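Side-chain contacts in hydroxylase, putative (Mycobacterium tuberculosis, PDB 3AFF), which probably hydroxylates the phenolic ring of the cholesterol breakdown product 3-HSA, using reduced flavin and oxygen, as the oxygenase half of a two-component monooxygenase: residues Ile171-Ser174 / Glu175-Ile178; Ser333-Ser336 / Ile337-Phe341. All coordinates share one frame; numbering follows the deposited sequence.

Contact 1: Ile171-Ser174 / Glu175-Ile178; sequences IPRS and EYEI
Tyr176 turns its ring back against Pro172 and Arg173. Its CG sits between the backbone N and the carbonyl carbon (chi1 53°), which swings the ring over the 171-174 backbone. CE2 comes to 3.3 Å from Pro172 O, and Ile171 O lies at the ring edge, near its plane. Arg173 O stands over one face. Ile171 joins this buried side, with CG2 4.0 Å from Tyr176 CD2. Leu195 and Val197 of strand 193-198 also touch the tyrosine.

The backbone makes a short 3-10 turn joining strand 162-172 to strand 177-179. Glu175 N donates to Pro172 O at 2.9 Å. A weak bond of 3.4 Å follows, from Tyr176 N to Arg173 O. Both strands belong to the mixed beta-sheet region of this acyl-CoA dehydrogenase-like fold.

The other side, with Arg173 and Glu175, is partly exposed. Arg173 bends at chi2 and chi3, and CD1 of Ile178 lies over the centre of one guanidinium face, 3.4 Å from Arg173 CZ. At the guanidinium edge a water accepts a bond from Ile178 N and a weak one from Arg173 NH2. Glu175 runs extended past CG, bringing OE1 to 3.3 Å from Pro172 CD.

Contact 2: Ser333-Ser336 / Ile337-Phe341; sequences SIAS and IDRLF
Ile337, Asp338, Arg339 and Leu340 each give their backbone N-H to the carbonyl four residues earlier, on Ser333, Ile334, Ala335 and Ser336, in bonds of regular alpha-helical form. The bond from Asp338 N to Ile334 O is 2.8 Å long, with an N-H...O angle of 165°.

The side chains meet along the helix surface. Ile334 and Asp338 lie side by side and point the same way, with Ile334 CG2 4.1 Å from Asp338 OD2. The Asp338 carboxylate has its main partners elsewhere. OD1 is hydrogen-bonded to His363 NE2 and Trp359 NE1 of helix 354-370. These two bonds hold the carboxylate against that helix.

Arg339 reaches back toward the preceding turn. Its CG is anti to the carbonyl carbon (chi1 -55°), and the bend at chi3 brings NH1 to 4.1 Å from Ala335 CB. Arg339 NH1 donates to a water at 2.6 Å, which lies in the guanidinium plane. The same water is 3.0 Å from Ser336 OG, so it bridges the two side chains. Ser336 OG also bonds to Arg332 O, one turn back.

Two buried side chains lie beside carbonyls of the preceding turn, where a chi1 near -64° places them. Ile337 CG1 is 3.3 Å from Ser333 O, and Leu340 CG is 3.2 Å from Ser336 O. Ile337 also touches Ala249 and Ala362. This is the i to i+4 pattern of a long helix packed among others, here helix 316-342 in the helical C-terminal domain of the acyl-CoA dehydrogenase fold.

In the fold
Contact 1 and contact 2 lie on opposite sides of the chain's centre and share no secondary-structure element. Their centres are about 39 Å apart. Contact 1 is a turn between two strands of the beta region; contact 2 runs along one helix of the C-terminal bundle. Both are partly buried. In contact 1 an aromatic ring and an isoleucine form the inner part, and a flat charged group the outer. In contact 2 Ser333 and Ile337 touch helix 233-259 and Ser336 touches helix 286-309, while Arg339 is exposed. Another subunit reaches only contact 2, where its Val367 packs on Phe341. Tyr176 lies about 7 Å from Ser142, and Ile334 about 8 Å from Ala369, between side chains; both partners probably bind FMN, as in relatives.

Contact 1: Ile171-Ser174 / Glu175-Ile178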
ATOM      1  N   ILE A 171     -39.131 -38.370  15.874  1.00 16.45           N
ATOM      2  CA  ILE A 171     -39.361 -39.516  16.781  1.00 17.99           C
ATOM      3  C   ILE A 171     -40.154 -38.960  17.937  1.00 18.45           C
ATOM      4  O   ILE A 171     -39.807 -37.865  18.407  1.00 18.42           O
ATOM      5  CB  ILE A 171     -38.029 -40.094  17.308  1.00 17.65           C
ATOM      6  CG1 ILE A 171     -37.225 -40.720  16.159  1.00 17.20           C
ATOM      7  CG2 ILE A 171     -38.263 -41.156  18.328  1.00 18.95           C
ATOM      8  CD1 ILE A 171     -35.906 -41.412  16.610  1.00 17.87           C
ATOM      9  N   PRO A 172     -41.207 -39.685  18.388  1.00 18.20           N
ATOM     10  CA  PRO A 172     -41.991 -39.198  19.527  1.00 19.48           C
ATOM     11  C   PRO A 172     -41.331 -39.417  20.897  1.00 20.28           C
ATOM     12  O   PRO A 172     -40.540 -40.337  21.068  1.00 19.87           O
ATOM     13  CB  PRO A 172     -43.309 -39.988  19.431  1.00 18.59           C
ATOM     14  CG  PRO A 172     -42.918 -41.260  18.754  1.00 18.01           C
ATOM     15  CD  PRO A 172     -41.777 -40.926  17.809  1.00 18.83           C
ATOM     16  N   ARG A 173     -41.717 -38.561  21.842  1.00 21.01           N
ATOM     17  CA  ARG A 173     -41.179 -38.523  23.204  1.00 23.79           C
ATOM     18  C   ARG A 173     -41.213 -39.869  23.991  1.00 24.11           C
ATOM     19  O   ARG A 173     -40.280 -40.179  24.751  1.00 24.72           O
ATOM     20  CB  ARG A 173     -41.815 -37.357  23.965  1.00 24.59           C
ATOM     21  CG  ARG A 173     -41.347 -37.198  25.426  1.00 27.40           C
ATOM     22  CD  ARG A 173     -40.122 -36.345  25.559  1.00 28.60           C
ATOM     23  NE  ARG A 173     -39.295 -36.875  26.646  1.00 32.92           N
ATOM     24  CZ  ARG A 173     -39.300 -36.457  27.906  1.00 37.95           C
ATOM     25  NH1 ARG A 173     -40.062 -35.398  28.311  1.00 40.59           N
ATOM     26  NH2 ARG A 173     -38.494 -37.082  28.756  1.00 33.64           N
ATOM     27  N   SER A 174     -42.247 -40.678  23.750  1.00 24.89           N
ATOM     28  CA  SER A 174     -42.341 -42.025  24.316  1.00 24.59           C
ATOM     29  C   SER A 174     -41.218 -42.962  23.885  1.00 25.01           C
ATOM     30  O   SER A 174     -40.956 -43.960  24.565  1.00 24.35           O
ATOM     31  CB  SER A 174     -43.686 -42.665  23.938  1.00 25.08           C
ATOM     32  OG  SER A 174     -43.840 -42.773  22.516  1.00 25.57           O
ATOM     33  N   GLU A 175     -40.557 -42.647  22.767  1.00 24.87           N
ATOM     34  CA  GLU A 175     -39.480 -43.486  22.230  1.00 24.65           C
ATOM     35  C   GLU A 175     -38.032 -43.086  22.504  1.00 24.34           C
ATOM     36  O   GLU A 175     -37.130 -43.809  22.073  1.00 23.77           O
ATOM     37  CB  GLU A 175     -39.725 -43.754  20.750  1.00 25.48           C
ATOM     38  CG  GLU A 175     -40.958 -44.656  20.631  1.00 29.77           C
ATOM     39  CD  GLU A 175     -41.557 -44.705  19.279  1.00 35.31           C
ATOM     40  OE1 GLU A 175     -41.024 -44.107  18.355  1.00 35.50           O
ATOM     41  OE2 GLU A 175     -42.611 -45.356  19.131  1.00 41.66           O
ATOM     42  N   TYR A 176     -37.798 -41.972  23.209  1.00 22.41           N
ATOM     43  CA  TYR A 176     -36.407 -41.637  23.703  1.00 23.00           C
ATOM     44  C   TYR A 176     -36.436 -41.204  25.170  1.00 22.50           C
ATOM     45  O   TYR A 176     -37.504 -40.950  25.701  1.00 20.83           O
ATOM     46  CB  TYR A 176     -35.689 -40.526  22.893  1.00 21.63           C
ATOM     47  CG  TYR A 176     -36.490 -39.279  22.747  1.00 21.62           C
ATOM     48  CD1 TYR A 176     -36.268 -38.157  23.587  1.00 23.18           C
ATOM     49  CD2 TYR A 176     -37.462 -39.164  21.724  1.00 22.22           C
ATOM     50  CE1 TYR A 176     -37.032 -36.956  23.408  1.00 20.84           C
ATOM     51  CE2 TYR A 176     -38.215 -38.007  21.563  1.00 20.39           C
ATOM     52  CZ  TYR A 176     -38.007 -36.916  22.409  1.00 23.60           C
ATOM     53  OH  TYR A 176     -38.782 -35.772  22.258  1.00 21.60           O
ATOM     54  N   GLU A 177     -35.238 -41.067  25.751  1.00 23.66           N
ATOM     55  CA  GLU A 177     -35.010 -40.718  27.144  1.00 26.42           C
ATOM     56  C   GLU A 177     -34.221 -39.392  27.084  1.00 24.99           C
ATOM     57  O   GLU A 177     -33.286 -39.228  26.245  1.00 24.54           O
ATOM     58  CB  GLU A 177     -34.176 -41.832  27.804  1.00 25.68           C
ATOM     59  CG  GLU A 177     -33.983 -41.659  29.347  1.00 34.53           C
ATOM     60  CD  GLU A 177     -32.708 -42.357  29.966  1.00 35.95           C
ATOM     61  OE1 GLU A 177     -32.264 -43.432  29.429  1.00 47.87           O
ATOM     62  OE2 GLU A 177     -32.163 -41.817  30.980  1.00 43.17           O
ATOM     63  N   ILE A 178     -34.620 -38.436  27.911  1.00 24.20           N
ATOM     64  CA  ILE A 178     -33.824 -37.220  28.085  1.00 24.98           C
ATOM     65  C   ILE A 178     -32.890 -37.401  29.270  1.00 26.32           C
ATOM     66  O   ILE A 178     -33.365 -37.565  30.394  1.00 26.63           O
ATOM     67  CB  ILE A 178     -34.718 -36.002  28.296  1.00 24.58           C
ATOM     68  CG1 ILE A 178     -35.595 -35.821  27.019  1.00 21.93           C
ATOM     69  CG2 ILE A 178     -33.830 -34.772  28.677  1.00 24.12           C
ATOM     70  CD1 ILE A 178     -36.560 -34.624  27.109  1.00 21.09           C
TER
HETATM   71  O   HOH W   1     -36.869 -39.392  30.025  1.00 28.47           O

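Contact 2: Ser333-Ser336 / Ile337-Phe341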
ATOM      1  N   SER A 333     -20.507  -8.820  16.862  1.00 27.83           N
ATOM      2  CA  SER A 333     -21.360  -8.810  18.020  1.00 27.11           C
ATOM      3  C   SER A 333     -20.636  -9.210  19.246  1.00 26.07           C
ATOM      4  O   SER A 333     -20.750  -8.536  20.247  1.00 25.88           O
ATOM      5  CB  SER A 333     -22.523  -9.804  17.779  1.00 29.07           C
ATOM      6  OG  SER A 333     -23.415  -9.206  16.862  1.00 32.67           O
ATOM      7  N   ILE A 334     -19.916 -10.338  19.201  1.00 25.19           N
ATOM      8  CA  ILE A 334     -19.232 -10.842  20.352  1.00 25.21           C
ATOM      9  C   ILE A 334     -18.068  -9.853  20.700  1.00 25.64           C
ATOM     10  O   ILE A 334     -17.797  -9.571  21.887  1.00 24.85           O
ATOM     11  CB  ILE A 334     -18.677 -12.314  20.161  1.00 27.24           C
ATOM     12  CG1 ILE A 334     -19.535 -13.365  20.879  1.00 30.26           C
ATOM     13  CG2 ILE A 334     -17.400 -12.532  20.855  1.00 26.25           C
ATOM     14  CD1 ILE A 334     -20.477 -14.104  19.917  1.00 35.90           C
ATOM     15  N   ALA A 335     -17.381  -9.353  19.692  1.00 24.55           N
ATOM     16  CA  ALA A 335     -16.253  -8.400  19.946  1.00 25.55           C
ATOM     17  C   ALA A 335     -16.744  -7.194  20.800  1.00 24.85           C
ATOM     18  O   ALA A 335     -16.148  -6.851  21.801  1.00 26.27           O
ATOM     19  CB  ALA A 335     -15.727  -7.912  18.647  1.00 24.54           C
ATOM     20  N   SER A 336     -17.848  -6.580  20.363  1.00 25.91           N
ATOM     21  CA  SER A 336     -18.559  -5.531  21.074  1.00 25.12           C
ATOM     22  C   SER A 336     -18.999  -5.953  22.461  1.00 25.04           C
ATOM     23  O   SER A 336     -18.880  -5.197  23.375  1.00 24.66           O
ATOM     24  CB  SER A 336     -19.794  -5.146  20.277  1.00 25.20           C
ATOM     25  OG  SER A 336     -19.443  -4.527  19.066  1.00 26.78           O
ATOM     26  N   ILE A 337     -19.579  -7.137  22.621  1.00 24.95           N
ATOM     27  CA  ILE A 337     -19.881  -7.632  23.965  1.00 25.56           C
ATOM     28  C   ILE A 337     -18.626  -7.700  24.842  1.00 26.06           C
ATOM     29  O   ILE A 337     -18.663  -7.348  26.028  1.00 26.92           O
ATOM     30  CB  ILE A 337     -20.581  -9.025  23.937  1.00 26.42           C
ATOM     31  CG1 ILE A 337     -21.932  -8.914  23.258  1.00 24.36           C
ATOM     32  CG2 ILE A 337     -20.733  -9.559  25.324  1.00 25.90           C
ATOM     33  CD1 ILE A 337     -22.637 -10.255  23.058  1.00 25.45           C
ATOM     34  N   ASP A 338     -17.522  -8.161  24.277  1.00 25.75           N
ATOM     35  CA  ASP A 338     -16.243  -8.155  24.961  1.00 28.47           C
ATOM     36  C   ASP A 338     -15.755  -6.739  25.434  1.00 28.51           C
ATOM     37  O   ASP A 338     -15.391  -6.584  26.609  1.00 26.58           O
ATOM     38  CB  ASP A 338     -15.172  -8.827  24.105  1.00 28.89           C
ATOM     39  CG  ASP A 338     -15.269 -10.372  24.081  1.00 30.24           C
ATOM     40  OD1 ASP A 338     -16.018 -10.989  24.886  1.00 30.93           O
ATOM     41  OD2 ASP A 338     -14.520 -10.955  23.247  1.00 30.47           O
ATOM     42  N   ARG A 339     -15.770  -5.741  24.528  1.00 29.46           N
ATOM     43  CA  ARG A 339     -15.444  -4.330  24.894  1.00 30.47           C
ATOM     44  C   ARG A 339     -16.418  -3.879  25.983  1.00 29.80           C
ATOM     45  O   ARG A 339     -16.028  -3.406  27.038  1.00 30.21           O
ATOM     46  CB  ARG A 339     -15.427  -3.365  23.677  1.00 31.22           C
ATOM     47  CG  ARG A 339     -14.474  -3.843  22.544  1.00 35.49           C
ATOM     48  CD  ARG A 339     -14.010  -2.781  21.454  1.00 35.66           C
ATOM     49  NE  ARG A 339     -14.766  -2.970  20.191  1.00 47.15           N
ATOM     50  CZ  ARG A 339     -14.336  -3.705  19.162  1.00 46.88           C
ATOM     51  NH1 ARG A 339     -15.110  -3.854  18.096  1.00 47.66           N
ATOM     52  NH2 ARG A 339     -13.129  -4.275  19.199  1.00 45.37           N
ATOM     53  N   LEU A 340     -17.696  -4.088  25.773  1.00 28.11           N
ATOM     54  CA  LEU A 340     -18.617  -3.719  26.811  1.00 27.32           C
ATOM     55  C   LEU A 340     -18.368  -4.317  28.180  1.00 27.28           C
ATOM     56  O   LEU A 340     -18.509  -3.598  29.202  1.00 27.24           O
ATOM     57  CB  LEU A 340     -20.056  -3.988  26.387  1.00 26.67           C
ATOM     58  CG  LEU A 340     -20.522  -3.193  25.190  1.00 26.79           C
ATOM     59  CD1 LEU A 340     -21.929  -3.732  24.878  1.00 29.44           C
ATOM     60  CD2 LEU A 340     -20.525  -1.701  25.528  1.00 28.45           C
ATOM     61  N   PHE A 341     -18.102  -5.626  28.220  1.00 24.99           N
ATOM     62  CA  PHE A 341     -17.860  -6.365  29.459  1.00 25.97           C
ATOM     63  C   PHE A 341     -16.665  -5.782  30.224  1.00 26.48           C
ATOM     64  O   PHE A 341     -16.599  -5.782  31.451  1.00 27.27           O
ATOM     65  CB  PHE A 341     -17.535  -7.809  29.070  1.00 24.46           C
ATOM     66  CG  PHE A 341     -17.344  -8.727  30.215  1.00 24.61           C
ATOM     67  CD1 PHE A 341     -18.243  -8.755  31.258  1.00 24.09           C
ATOM     68  CD2 PHE A 341     -16.287  -9.606  30.229  1.00 23.71           C
ATOM     69  CE1 PHE A 341     -18.066  -9.613  32.320  1.00 24.77           C
ATOM     70  CE2 PHE A 341     -16.134 -10.505  31.273  1.00 22.56           C
ATOM     71  CZ  PHE A 341     -17.038 -10.490  32.343  1.00 24.94           C
TER
HETATM   72  O   HOH W   2     -17.205  -2.583  18.869  1.00 46.10           O